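Long-range contacts in endo-beta-mannanase (Opitutaceae bacterium TAV5, PDB 7BOB), which hydrolyses beta-1,4-mannosidic linkages as a homotrimeric exo-acting mannosidase of glycosyl hydrolase family 5, active in the hindgut of a wood-feeding termite: residues Leu470-Pro475 with Gly549-Val554; Glu491-Arg496 with Arg520-Pro525; Thr503-Gly508 with Ser577-Ala582; Arg526-Leu531 with Leu540-Arg545. All blocks are in the same frame, centred on the assembly; numbering follows the deposited sequence.

Contact 1. Residues Leu470-Pro475 with Gly549-Val554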
loop_
_atom_site.group_PDB
_atom_site.type_symbol
_atom_site.label_atom_id
_atom_site.label_comp_id
_atom_site.label_asym_id
_atom_site.label_seq_id
_atom_site.Cartn_x
_atom_site.Cartn_y
_atom_site.Cartn_z
ATOM N N LEU A 470 33.265 -18.693 1.801
ATOM C CA LEU A 470 32.078 -17.836 1.852
ATOM C C LEU A 470 31.869 -17.152 0.506
ATOM O O LEU A 470 32.744 -16.409 0.032
ATOM C CB LEU A 470 32.210 -16.791 2.962
ATOM C CG LEU A 470 31.047 -15.835 3.238
ATOM C CD1 LEU A 470 29.837 -16.589 3.820
ATOM C CD2 LEU A 470 31.504 -14.746 4.191
ATOM N N LEU A 471 30.713 -17.397 -0.108
ATOM C CA LEU A 471 30.266 -16.637 -1.271
ATOM C C LEU A 471 29.216 -15.634 -0.791
ATOM O O LEU A 471 28.106 -16.022 -0.405
ATOM C CB LEU A 471 29.706 -17.554 -2.353
ATOM C CG LEU A 471 29.121 -16.843 -3.573
ATOM C CD1 LEU A 471 30.108 -15.806 -4.172
ATOM C CD2 LEU A 471 28.752 -17.878 -4.615
ATOM N N TRP A 472 29.571 -14.349 -0.798
ATOM C CA TRP A 472 28.770 -13.298 -0.163
ATOM C C TRP A 472 28.146 -12.425 -1.246
ATOM O O TRP A 472 28.801 -11.526 -1.787
ATOM C CB TRP A 472 29.630 -12.467 0.780
ATOM C CG TRP A 472 28.847 -11.696 1.799
ATOM C CD1 TRP A 472 27.523 -11.368 1.745
ATOM C CD2 TRP A 472 29.351 -11.143 3.020
ATOM N NE1 TRP A 472 27.172 -10.657 2.864
ATOM C CE2 TRP A 472 28.270 -10.516 3.669
ATOM C CE3 TRP A 472 30.615 -11.117 3.628
ATOM C CZ2 TRP A 472 28.407 -9.873 4.894
ATOM C CZ3 TRP A 472 30.749 -10.484 4.851
ATOM C CH2 TRP A 472 29.652 -9.871 5.472
ATOM N N HIS A 473 26.878 -12.664 -1.555
ATOM C CA HIS A 473 26.211 -11.814 -2.532
ATOM C C HIS A 473 25.680 -10.570 -1.830
ATOM O O HIS A 473 24.831 -10.670 -0.933
ATOM C CB HIS A 473 25.099 -12.571 -3.251
ATOM C CG HIS A 473 25.606 -13.478 -4.328
ATOM N ND1 HIS A 473 24.826 -14.446 -4.922
ATOM C CD2 HIS A 473 26.828 -13.569 -4.910
ATOM C CE1 HIS A 473 25.542 -15.085 -5.833
ATOM N NE2 HIS A 473 26.762 -14.578 -5.841
ATOM N N ALA A 474 26.218 -9.408 -2.217
ATOM C CA ALA A 474 25.785 -8.069 -1.834
ATOM C C ALA A 474 25.916 -7.833 -0.335
ATOM O O ALA A 474 24.899 -7.760 0.363
ATOM C CB ALA A 474 24.339 -7.832 -2.276
ATOM N N PRO A 475 27.129 -7.719 0.205
ATOM C CA PRO A 475 27.256 -7.353 1.621
ATOM C C PRO A 475 26.556 -6.033 1.894
ATOM O O PRO A 475 26.400 -5.188 1.012
ATOM C CB PRO A 475 28.769 -7.245 1.839
ATOM C CG PRO A 475 29.404 -7.464 0.484
ATOM C CD PRO A 475 28.410 -8.146 -0.380
ATOM N N GLY A 549 40.337 -19.838 5.183
ATOM C CA GLY A 549 39.208 -19.729 4.287
ATOM C C GLY A 549 39.346 -18.594 3.289
ATOM O O GLY A 549 40.382 -17.932 3.181
ATOM N N CYS A 550 38.251 -18.357 2.558
ATOM C CA CYS A 550 38.271 -17.425 1.435
ATOM C C CYS A 550 36.886 -16.823 1.222
ATOM O O CYS A 550 35.919 -17.562 0.983
ATOM C CB CYS A 550 38.743 -18.137 0.175
ATOM S SG CYS A 550 38.777 -17.080 -1.269
ATOM N N VAL A 551 36.810 -15.489 1.276
ATOM C CA VAL A 551 35.581 -14.723 1.079
ATOM C C VAL A 551 35.542 -14.238 -0.360
ATOM O O VAL A 551 36.426 -13.483 -0.786
ATOM C CB VAL A 551 35.516 -13.523 2.040
ATOM C CG1 VAL A 551 34.206 -12.719 1.836
ATOM C CG2 VAL A 551 35.681 -13.976 3.483
ATOM N N THR A 552 34.515 -14.645 -1.105
ATOM C CA THR A 552 34.248 -14.100 -2.438
ATOM C C THR A 552 33.007 -13.206 -2.344
ATOM O O THR A 552 31.883 -13.703 -2.190
ATOM C CB THR A 552 34.068 -15.221 -3.469
ATOM O OG1 THR A 552 35.252 -16.021 -3.513
ATOM C CG2 THR A 552 33.786 -14.680 -4.853
ATOM N N SER A 553 33.206 -11.886 -2.417
ATOM C CA SER A 553 32.124 -10.916 -2.261
ATOM C C SER A 553 31.716 -10.343 -3.615
ATOM O O SER A 553 32.573 -9.920 -4.401
ATOM C CB SER A 553 32.534 -9.781 -1.315
ATOM O OG SER A 553 33.147 -10.233 -0.118
ATOM N N VAL A 554 30.412 -10.316 -3.884
ATOM C CA VAL A 554 29.860 -9.715 -5.098
ATOM C C VAL A 554 29.127 -8.435 -4.719
ATOM O O VAL A 554 28.192 -8.466 -3.905
ATOM C CB VAL A 554 28.904 -10.679 -5.830
ATOM C CG1 VAL A 554 28.297 -10.013 -7.064
ATOM C CG2 VAL A 554 29.607 -11.989 -6.186
#
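His473 sets the edge of its imidazole against the isopropyl group of Val554: CD2 lies 3.4 Å from Val554 CG2, near the plane of the ring. The two side chains run side by side; CG of His473 sits anti to its own carbonyl carbon (chi1 -79°), which carries the ring alongside the valine and leaves ND1 to bond Glu559. On the same face Leu471 slants across Thr552, its CD1 only 3.4 Å from the Thr552 carbonyl oxygen and 3.9 Å from the methyl CG2. On the other face Leu470 CD2 meets Val551 CG1 at 4.1 Å, and that same methyl approaches the edge of the Trp472 indole near CE3. Pro475 folds back over one face of the indole, placing its CB 3.8 Å above the ring plane. Helices 454-465 and 482-488 cover this second face.

These are neighbouring parallel strands in the mixed sheet of the C-terminal alpha/beta domain. Five backbone bonds join them; Thr552 N reaches Leu470 O at 2.7 Å, almost straight at 172°, while Ala474 N, past the end of its strand, still reaches Val554 O at 2.8 Å with a more bent angle of 145°. Every touching residue is buried, and the backbone ladder gives the buried peptide groups their partners, while Glu559 takes up ND1 of His473, where it probably favours a proton.

Contact 2. Residues Glu491-Arg496 with Arg520-Pro525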
loop_
_atom_site.group_PDB
_atom_site.type_symbol
_atom_site.label_atom_id
_atom_site.label_comp_id
_atom_site.label_asym_id
_atom_site.label_seq_id
_atom_site.Cartn_x
_atom_site.Cartn_y
_atom_site.Cartn_z
ATOM N N GLU A 491 37.229 -1.383 1.986
ATOM C CA GLU A 491 36.509 -0.303 2.643
ATOM C C GLU A 491 35.652 0.438 1.625
ATOM O O GLU A 491 35.960 0.455 0.426
ATOM C CB GLU A 491 37.477 0.692 3.291
ATOM C CG GLU A 491 37.988 0.277 4.637
ATOM C CD GLU A 491 39.292 0.959 4.987
ATOM O OE1 GLU A 491 39.605 2.003 4.380
ATOM O OE2 GLU A 491 40.014 0.441 5.863
ATOM N N ILE A 492 34.586 1.070 2.117
ATOM C CA ILE A 492 33.749 1.920 1.276
ATOM C C ILE A 492 34.422 3.280 1.148
ATOM O O ILE A 492 34.620 3.983 2.149
ATOM C CB ILE A 492 32.331 2.076 1.843
ATOM C CG1 ILE A 492 31.618 0.721 1.969
ATOM C CG2 ILE A 492 31.517 2.985 0.950
ATOM C CD1 ILE A 492 30.203 0.833 2.616
ATOM N N ALA A 493 34.766 3.656 -0.084
ATOM C CA ALA A 493 35.325 4.980 -0.322
ATOM C C ALA A 493 34.242 6.021 -0.535
ATOM O O ALA A 493 34.377 7.160 -0.077
ATOM C CB ALA A 493 36.263 4.957 -1.527
ATOM N N ASP A 494 33.164 5.645 -1.215
ATOM C CA ASP A 494 32.044 6.541 -1.467
ATOM C C ASP A 494 30.890 5.703 -1.982
ATOM O O ASP A 494 31.077 4.557 -2.402
ATOM C CB ASP A 494 32.399 7.637 -2.491
ATOM C CG ASP A 494 31.343 8.746 -2.577
ATOM O OD1 ASP A 494 30.442 8.809 -1.702
ATOM O OD2 ASP A 494 31.400 9.558 -3.526
ATOM N N TYR A 495 29.698 6.293 -1.953
ATOM C CA TYR A 495 28.616 5.775 -2.771
ATOM C C TYR A 495 28.860 6.119 -4.237
ATOM O O TYR A 495 29.685 6.967 -4.575
ATOM C CB TYR A 495 27.285 6.362 -2.328
ATOM C CG TYR A 495 27.074 6.259 -0.839
ATOM C CD1 TYR A 495 26.661 5.061 -0.252
ATOM C CD2 TYR A 495 27.314 7.352 -0.016
ATOM C CE1 TYR A 495 26.471 4.977 1.113
ATOM C CE2 TYR A 495 27.142 7.274 1.331
ATOM C CZ TYR A 495 26.712 6.096 1.898
ATOM O OH TYR A 495 26.531 6.052 3.262
ATOM N N ARG A 496 28.090 5.482 -5.112
ATOM C CA ARG A 496 28.057 5.854 -6.520
ATOM C C ARG A 496 26.661 5.558 -7.044
ATOM O O ARG A 496 25.862 4.905 -6.374
ATOM C CB ARG A 496 29.114 5.091 -7.319
ATOM C CG ARG A 496 29.094 3.596 -7.015
ATOM C CD ARG A 496 29.602 2.805 -8.207
ATOM N NE ARG A 496 28.761 3.081 -9.365
ATOM C CZ ARG A 496 29.139 2.895 -10.624
ATOM N NH1 ARG A 496 30.356 2.417 -10.890
ATOM N NH2 ARG A 496 28.288 3.182 -11.609
ATOM N N ARG A 520 24.620 1.520 -4.354
ATOM C CA ARG A 520 25.851 0.963 -4.865
ATOM C C ARG A 520 27.025 1.727 -4.266
ATOM O O ARG A 520 26.925 2.925 -3.985
ATOM C CB ARG A 520 25.856 1.030 -6.383
ATOM C CG ARG A 520 26.882 0.164 -7.019
ATOM C CD ARG A 520 26.575 -0.016 -8.467
ATOM N NE ARG A 520 27.729 -0.568 -9.156
ATOM C CZ ARG A 520 27.913 -0.492 -10.463
ATOM N NH1 ARG A 520 27.016 0.136 -11.223
ATOM N NH2 ARG A 520 28.993 -1.038 -11.001
ATOM N N VAL A 521 28.139 1.026 -4.056
ATOM C CA VAL A 521 29.275 1.603 -3.351
ATOM C C VAL A 521 30.513 1.488 -4.217
ATOM O O VAL A 521 30.650 0.568 -5.028
ATOM C CB VAL A 521 29.547 0.942 -1.983
ATOM C CG1 VAL A 521 28.487 1.360 -0.974
ATOM C CG2 VAL A 521 29.647 -0.571 -2.137
ATOM N N ARG A 522 31.415 2.445 -4.029
ATOM C CA ARG A 522 32.765 2.392 -4.568
ATOM C C ARG A 522 33.705 1.936 -3.454
ATOM O O ARG A 522 33.765 2.558 -2.386
ATOM C CB ARG A 522 33.176 3.759 -5.106
ATOM C CG ARG A 522 34.421 3.714 -5.946
ATOM C CD ARG A 522 35.332 4.897 -5.673
ATOM N NE ARG A 522 34.900 6.101 -6.370
ATOM C CZ ARG A 522 35.729 6.930 -7.005
ATOM N NH1 ARG A 522 37.033 6.679 -7.031
ATOM N NH2 ARG A 522 35.258 8.010 -7.618
ATOM N N ILE A 523 34.430 0.855 -3.689
ATOM C CA ILE A 523 35.266 0.300 -2.640
ATOM C C ILE A 523 36.733 0.602 -2.921
ATOM O O ILE A 523 37.137 0.905 -4.043
ATOM C CB ILE A 523 35.036 -1.209 -2.463
ATOM C CG1 ILE A 523 35.250 -1.945 -3.786
ATOM C CG2 ILE A 523 33.602 -1.450 -1.899
ATOM C CD1 ILE A 523 36.652 -2.488 -3.988
ATOM N N GLU A 524 37.533 0.522 -1.860
ATOM C CA GLU A 524 38.986 0.536 -1.940
ATOM C C GLU A 524 39.512 -0.772 -1.363
ATOM O O GLU A 524 39.191 -1.098 -0.206
ATOM C CB GLU A 524 39.564 1.728 -1.180
ATOM C CG GLU A 524 41.020 2.011 -1.471
ATOM C CD GLU A 524 41.218 2.583 -2.857
ATOM O OE1 GLU A 524 40.417 3.471 -3.267
ATOM O OE2 GLU A 524 42.171 2.131 -3.532
ATOM N N PRO A 525 40.287 -1.559 -2.111
ATOM C CA PRO A 525 40.796 -2.828 -1.564
ATOM C C PRO A 525 41.707 -2.625 -0.357
ATOM O O PRO A 525 42.539 -1.723 -0.324
ATOM C CB PRO A 525 41.545 -3.434 -2.752
ATOM C CG PRO A 525 40.780 -2.920 -3.950
ATOM C CD PRO A 525 40.432 -1.495 -3.577
#
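Arg496 lays its guanidinium flat on that of Arg520, centres 3.6 Å apart and planes only 13° from parallel. CZ of Arg496 sits over the middle of the Arg520 group, while Arg496 NH2 comes to 3.3 Å from Arg520 NH1, donor to donor. The two side chains run the same way by different routes: Arg520 is extended from CG to NE, whereas Arg496 starts with CG between its backbone N and carbonyl carbon (chi1 48°) and bends at chi3 to come over its neighbour. Ile492 CG2 packs on Val521 CG1 at 3.9 Å, and the same valine methyl is 4.2 Å from Tyr495 CD1.

The backbone that carries these side chains is a two-stranded antiparallel ribbon interrupted by a classic beta bulge. Ala493 and Asp494 both face Arg522: Ala493 N bonds Arg522 O at 2.7 Å, Asp494 N reaches the same oxygen weakly, and Arg522 N returns a bond to Asp494 O at 2.7 Å. On the Glu491 side of the bulge, Glu491 and Glu524 exchange a reciprocal pair of backbone bonds.

With Arg496 replaced by an alanine, one face of the Arg520 guanidinium would probably lose its cover and the group be freer to turn. Further out, Asp534 forms a salt bridge with Arg520 NH2, and Glu536 makes a long, weak ion pair with Arg496; these acids probably ease the closeness of the two cations. Asp494 OD1 accepts a hydrogen bond from Leu255 N of the second subunit, whose Leu286 packs on Ile492 and Tyr495.

Contact 3. Residues Thr503-Gly508 with Ser577-Ala582; sequences TATDEG and SAWYAA
Trp579 reaches back to Thr503 and Thr505, although its CB leaves the helix on the side away from them. CG is anti to the backbone N (chi1 173°), and chi2 of -91° swings the six-membered half of the indole round toward the two threonines. Along that half, Trp579 CE3 comes 4.0 Å from Thr505 CG2, and Trp579 CZ3 draws nearer to Thr505 CG2, at 3.8 Å. Thr503 CG2 lies 4.4 Å from Trp579 CZ3; both methyls approach the ring obliquely. Farther round, CH2 and CZ2 turn to Val541 and Val554 of the mixed sheet, and NE1 packs against the ring of His473. Tyr510 and Phe512 meet the indole edge-to-face, so aromatic rings and threonine methyls share its surroundings.

Thr505 CG2 also touches the helix directly, 4.4 Å from Ala582 CB. One turn of helix apart, Ala578 and Ala582 present their methyls to the carboxylate of Glu507: OE2 lies 3.5 Å from Ala578 CB and OE1 3.4 Å from Ala582 CB. These are van der Waals contacts, and the acid rests across the two alanines at the exposed margin of the contact. The small alanine side chains probably let it come that close.

Thr505 and Gly508 exchange two weak backbone bonds, while Asp506 and Glu507 take up the corner positions with angles near those of a type I turn. The arrangement is thus a tight beta hairpin with a two-residue loop, joining strands 501-505 and 508-512, packed by its turn and one face against the C-terminal helix 569-583 of an alpha/beta domain.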
loop_
_atom_site.group_PDB
_atom_site.type_symbol
_atom_site.label_atom_id
_atom_site.label_comp_id
_atom_site.label_asym_id
_atom_site.label_seq_id
_atom_site.Cartn_x
_atom_site.Cartn_y
_atom_site.Cartn_z
ATOM N N THR A 503 29.248 -7.110 -16.925
ATOM C CA THR A 503 30.459 -7.848 -16.595
ATOM C C THR A 503 30.497 -9.139 -17.412
ATOM O O THR A 503 29.634 -9.394 -18.257
ATOM C CB THR A 503 30.519 -8.126 -15.086
ATOM O OG1 THR A 503 31.824 -8.609 -14.738
ATOM C CG2 THR A 503 29.461 -9.175 -14.692
ATOM N N ALA A 504 31.512 -9.964 -17.144
ATOM C CA ALA A 504 31.650 -11.248 -17.828
ATOM C C ALA A 504 32.516 -12.174 -16.989
ATOM O O ALA A 504 33.614 -11.782 -16.580
ATOM C CB ALA A 504 32.278 -11.076 -19.219
ATOM N N THR A 505 32.026 -13.389 -16.733
ATOM C CA THR A 505 32.904 -14.458 -16.284
ATOM C C THR A 505 33.485 -15.137 -17.525
ATOM O O THR A 505 33.242 -14.722 -18.662
ATOM C CB THR A 505 32.180 -15.473 -15.389
ATOM O OG1 THR A 505 31.161 -16.149 -16.138
ATOM C CG2 THR A 505 31.562 -14.813 -14.155
ATOM N N ASP A 506 34.234 -16.219 -17.320
ATOM C CA ASP A 506 34.850 -16.903 -18.450
ATOM C C ASP A 506 33.845 -17.646 -19.322
ATOM O O ASP A 506 34.235 -18.163 -20.376
ATOM C CB ASP A 506 35.930 -17.866 -17.953
ATOM C CG ASP A 506 37.118 -17.139 -17.344
ATOM O OD1 ASP A 506 37.401 -15.997 -17.774
ATOM O OD2 ASP A 506 37.762 -17.705 -16.434
ATOM N N GLU A 507 32.573 -17.710 -18.927
ATOM C CA GLU A 507 31.581 -18.425 -19.716
ATOM C C GLU A 507 30.615 -17.509 -20.459
ATOM O O GLU A 507 29.945 -17.971 -21.389
ATOM C CB GLU A 507 30.772 -19.382 -18.828
ATOM C CG GLU A 507 31.585 -20.450 -18.087
ATOM C CD GLU A 507 31.159 -20.565 -16.628
ATOM O OE1 GLU A 507 31.639 -19.742 -15.816
ATOM O OE2 GLU A 507 30.328 -21.449 -16.294
ATOM N N GLY A 508 30.511 -16.237 -20.079
ATOM C CA GLY A 508 29.588 -15.352 -20.744
ATOM C C GLY A 508 29.344 -14.047 -20.018
ATOM O O GLY A 508 29.899 -13.769 -18.946
ATOM N N SER A 577 22.635 -20.038 -13.390
ATOM C CA SER A 577 23.166 -21.131 -12.597
ATOM C C SER A 577 24.681 -21.247 -12.786
ATOM O O SER A 577 25.426 -21.475 -11.828
ATOM C CB SER A 577 22.425 -22.408 -12.984
ATOM O OG SER A 577 23.090 -23.565 -12.556
ATOM N N ALA A 578 25.163 -21.033 -14.007
ATOM C CA ALA A 578 26.607 -21.039 -14.230
ATOM C C ALA A 578 27.316 -19.971 -13.399
ATOM O O ALA A 578 28.491 -20.140 -13.053
ATOM C CB ALA A 578 26.903 -20.836 -15.718
ATOM N N TRP A 579 26.616 -18.882 -13.055
ATOM C CA TRP A 579 27.203 -17.841 -12.212
ATOM C C TRP A 579 27.701 -18.407 -10.885
ATOM O O TRP A 579 28.830 -18.122 -10.463
ATOM C CB TRP A 579 26.189 -16.724 -11.947
ATOM C CG TRP A 579 26.711 -15.723 -10.959
ATOM C CD1 TRP A 579 26.551 -15.747 -9.603
ATOM C CD2 TRP A 579 27.518 -14.561 -11.250
ATOM N NE1 TRP A 579 27.189 -14.664 -9.034
ATOM C CE2 TRP A 579 27.795 -13.928 -10.023
ATOM C CE3 TRP A 579 28.040 -14.012 -12.429
ATOM C CZ2 TRP A 579 28.556 -12.764 -9.939
ATOM C CZ3 TRP A 579 28.799 -12.853 -12.347
ATOM C CH2 TRP A 579 29.052 -12.247 -11.111
ATOM N N TYR A 580 26.851 -19.179 -10.183
ATOM C CA TYR A 580 27.268 -19.712 -8.885
ATOM C C TYR A 580 28.461 -20.649 -9.030
ATOM O O TYR A 580 29.377 -20.638 -8.193
ATOM C CB TYR A 580 26.115 -20.445 -8.197
ATOM C CG TYR A 580 25.002 -19.540 -7.762
ATOM C CD1 TYR A 580 25.028 -18.922 -6.511
ATOM C CD2 TYR A 580 23.936 -19.287 -8.601
ATOM C CE1 TYR A 580 24.025 -18.074 -6.115
ATOM C CE2 TYR A 580 22.929 -18.448 -8.218
ATOM C CZ TYR A 580 22.977 -17.849 -6.973
ATOM O OH TYR A 580 21.965 -17.018 -6.611
ATOM N N ALA A 581 28.454 -21.489 -10.070
ATOM C CA ALA A 581 29.552 -22.437 -10.257
ATOM C C ALA A 581 30.884 -21.708 -10.417
ATOM O O ALA A 581 31.873 -22.049 -9.759
ATOM C CB ALA A 581 29.277 -23.339 -11.462
ATOM N N ALA A 582 30.914 -20.665 -11.249
ATOM C CA ALA A 582 32.163 -19.940 -11.477
ATOM C C ALA A 582 32.713 -19.327 -10.190
ATOM O O ALA A 582 33.932 -19.310 -9.969
ATOM C CB ALA A 582 31.954 -18.861 -12.534
#

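Contact 4. Residues Arg526-Leu531 with Leu540-Arg545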
loop_
_atom_site.group_PDB
_atom_site.type_symbol
_atom_site.label_atom_id
_atom_site.label_comp_id
_atom_site.label_asym_id
_atom_site.label_seq_id
_atom_site.Cartn_x
_atom_site.Cartn_y
_atom_site.Cartn_z
ATOM N N ARG A 526 41.503 -3.451 0.670
ATOM C CA ARG A 526 42.321 -3.425 1.884
ATOM C C ARG A 526 42.577 -4.880 2.279
ATOM O O ARG A 526 42.191 -5.355 3.347
ATOM C CB ARG A 526 41.668 -2.639 3.025
ATOM C CG ARG A 526 41.562 -1.111 2.785
ATOM C CD ARG A 526 42.905 -0.369 2.972
ATOM N NE ARG A 526 43.072 0.789 2.075
ATOM C CZ ARG A 526 42.736 2.047 2.382
ATOM N NH1 ARG A 526 42.199 2.311 3.568
ATOM N NH2 ARG A 526 42.935 3.046 1.508
ATOM N N GLY A 527 43.225 -5.608 1.368
ATOM C CA GLY A 527 43.481 -7.027 1.518
ATOM C C GLY A 527 42.878 -7.866 0.410
ATOM O O GLY A 527 43.452 -8.894 0.035
ATOM N N ALA A 528 41.737 -7.449 -0.125
ATOM C CA ALA A 528 41.093 -8.267 -1.139
ATOM C C ALA A 528 41.714 -8.020 -2.509
ATOM O O ALA A 528 42.226 -6.934 -2.803
ATOM C CB ALA A 528 39.590 -7.995 -1.196
ATOM N N GLN A 529 41.662 -9.055 -3.340
ATOM C CA GLN A 529 41.988 -8.982 -4.753
ATOM C C GLN A 529 40.720 -8.726 -5.554
ATOM O O GLN A 529 39.626 -9.156 -5.175
ATOM C CB GLN A 529 42.632 -10.286 -5.242
ATOM C CG GLN A 529 43.951 -10.712 -4.543
ATOM C CD GLN A 529 43.755 -11.304 -3.134
ATOM O OE1 GLN A 529 43.968 -10.614 -2.130
ATOM N NE2 GLN A 529 43.365 -12.590 -3.060
ATOM N N ILE A 530 40.869 -8.027 -6.668
ATOM C CA ILE A 530 39.740 -7.721 -7.537
ATOM C C ILE A 530 39.603 -8.866 -8.533
ATOM O O ILE A 530 40.390 -8.985 -9.475
ATOM C CB ILE A 530 39.925 -6.368 -8.231
ATOM C CG1 ILE A 530 39.736 -5.243 -7.209
ATOM C CG2 ILE A 530 38.944 -6.201 -9.381
ATOM C CD1 ILE A 530 40.211 -3.883 -7.705
ATOM N N LEU A 531 38.608 -9.721 -8.324
ATOM C CA LEU A 531 38.453 -10.882 -9.189
ATOM C C LEU A 531 37.771 -10.526 -10.508
ATOM O O LEU A 531 38.107 -11.102 -11.550
ATOM C CB LEU A 531 37.685 -11.974 -8.450
ATOM C CG LEU A 531 37.698 -13.404 -8.984
ATOM C CD1 LEU A 531 38.983 -14.130 -8.616
ATOM C CD2 LEU A 531 36.484 -14.168 -8.430
ATOM N N LEU A 540 33.851 -5.247 -9.012
ATOM C CA LEU A 540 32.529 -5.848 -8.880
ATOM C C LEU A 540 32.528 -7.157 -8.092
ATOM O O LEU A 540 31.590 -7.394 -7.326
ATOM C CB LEU A 540 31.914 -6.064 -10.271
ATOM C CG LEU A 540 30.497 -6.634 -10.229
ATOM C CD1 LEU A 540 29.579 -5.720 -9.411
ATOM C CD2 LEU A 540 29.944 -6.863 -11.632
ATOM N N VAL A 541 33.545 -8.009 -8.257
ATOM C CA VAL A 541 33.710 -9.213 -7.441
ATOM C C VAL A 541 35.083 -9.172 -6.779
ATOM O O VAL A 541 36.108 -9.060 -7.466
ATOM C CB VAL A 541 33.549 -10.513 -8.252
ATOM C CG1 VAL A 541 33.686 -11.711 -7.329
ATOM C CG2 VAL A 541 32.198 -10.562 -8.972
ATOM N N LEU A 542 35.106 -9.256 -5.458
ATOM C CA LEU A 542 36.334 -9.332 -4.683
ATOM C C LEU A 542 36.566 -10.753 -4.177
ATOM O O LEU A 542 35.630 -11.550 -4.036
ATOM C CB LEU A 542 36.292 -8.378 -3.491
ATOM C CG LEU A 542 35.812 -6.955 -3.711
ATOM C CD1 LEU A 542 35.886 -6.181 -2.398
ATOM C CD2 LEU A 542 36.649 -6.269 -4.796
ATOM N N ARG A 543 37.836 -11.056 -3.882
ATOM C CA ARG A 543 38.236 -12.342 -3.301
ATOM C C ARG A 543 39.285 -12.100 -2.224
ATOM O O ARG A 543 40.318 -11.479 -2.489
ATOM C CB ARG A 543 38.787 -13.307 -4.367
ATOM C CG ARG A 543 39.004 -14.734 -3.856
ATOM C CD ARG A 543 38.947 -15.781 -4.968
ATOM N NE ARG A 543 37.576 -16.175 -5.282
ATOM C CZ ARG A 543 37.204 -16.851 -6.368
ATOM N NH1 ARG A 543 38.106 -17.238 -7.271
ATOM N NH2 ARG A 543 35.916 -17.151 -6.547
ATOM N N HIS A 544 39.020 -12.585 -1.015
ATOM C CA HIS A 544 39.820 -12.245 0.153
ATOM C C HIS A 544 40.082 -13.508 0.942
ATOM O O HIS A 544 39.134 -14.179 1.367
ATOM C CB HIS A 544 39.106 -11.221 1.040
ATOM C CG HIS A 544 39.955 -10.678 2.146
ATOM N ND1 HIS A 544 39.431 -10.253 3.348
ATOM C CD2 HIS A 544 41.293 -10.480 2.230
ATOM C CE1 HIS A 544 40.408 -9.818 4.124
ATOM N NE2 HIS A 544 41.548 -9.944 3.469
ATOM N N ARG A 545 41.352 -13.821 1.161
ATOM C CA ARG A 545 41.697 -14.974 1.977
ATOM C C ARG A 545 41.919 -14.529 3.414
ATOM O O ARG A 545 42.551 -13.491 3.663
ATOM C CB ARG A 545 42.928 -15.668 1.393
ATOM C CG ARG A 545 42.602 -16.409 0.102
ATOM C CD ARG A 545 43.643 -17.514 -0.200
ATOM N NE ARG A 545 44.005 -18.321 0.964
ATOM C CZ ARG A 545 43.278 -19.364 1.356
ATOM N NH1 ARG A 545 42.201 -19.698 0.699
ATOM N NH2 ARG A 545 43.600 -20.095 2.396
HETATM O O HOH W 1 43.607 -12.277 0.007
#
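Leu531 and Arg543 meet across the beta hairpin formed by strands 529-533 and 539-546, whose first strand is the outermost of the mixed sheet within the chain. The backbone bonds come first. Gln529 and Arg543 form a hydrogen-bonded antiparallel pair, N to O at 2.9 Å each way. Leu531 N then reaches Val541 O at 2.7 Å, but the bond is bent to 134° at the approach to a classic beta bulge, where Leu540 and Val541 both face Met532.

Contact over a flat charged group is the second kind. Leu531 CD2 sits over the middle of one face of the Arg543 guanidinium, 3.5 Å from CZ, and CD1 lies equally close to NH1. The arginine bends at chi3 (-83°), bringing the group beneath the leucine while NE bonds Thr552 OG1 on the next strand. A serine in place of Arg543 would probably leave the exposed Leu531 without its platform and Thr552 without this donor.

The apolar contacts fall mostly on the other face: Ile530 CG1 slants across Leu542 CD2 at 4.1 Å, and Ala528 CB fits between the CB atoms of Leu542 and His544. His544 turns its ring to the Gly527 backbone, CD2 3.5 Å from Gly527 O. ND1 of His544 hydrogen-bonds Leu487 O, which helps to hold the ring. Finally, one water accepts from Arg545 N at 3.0 Å and donates weakly to Gly527 O.

Overall arrangement
After the N-terminal barrel of eight parallel strands, the chain enters the C-terminal domain and lays down Leu470-Pro475, whose partner Gly549-Val554 comes only after a long excursion. Contacts 2 and 4 both lie within that excursion, one after the other: first the bulged ribbon that meets the second subunit, then the hairpin at the sheet margin, the two tied by the Glu491-Arg526 salt bridge. Contact 3 opens between the strands of contact 2 and closes last, on the C-terminal helix, so it crosses contacts 1 and 2 and spans contact 4. Contacts 1 and 4 share one sheet, strands 549-554 and 539-546 being neighbours; contact 3 touches both through its helix.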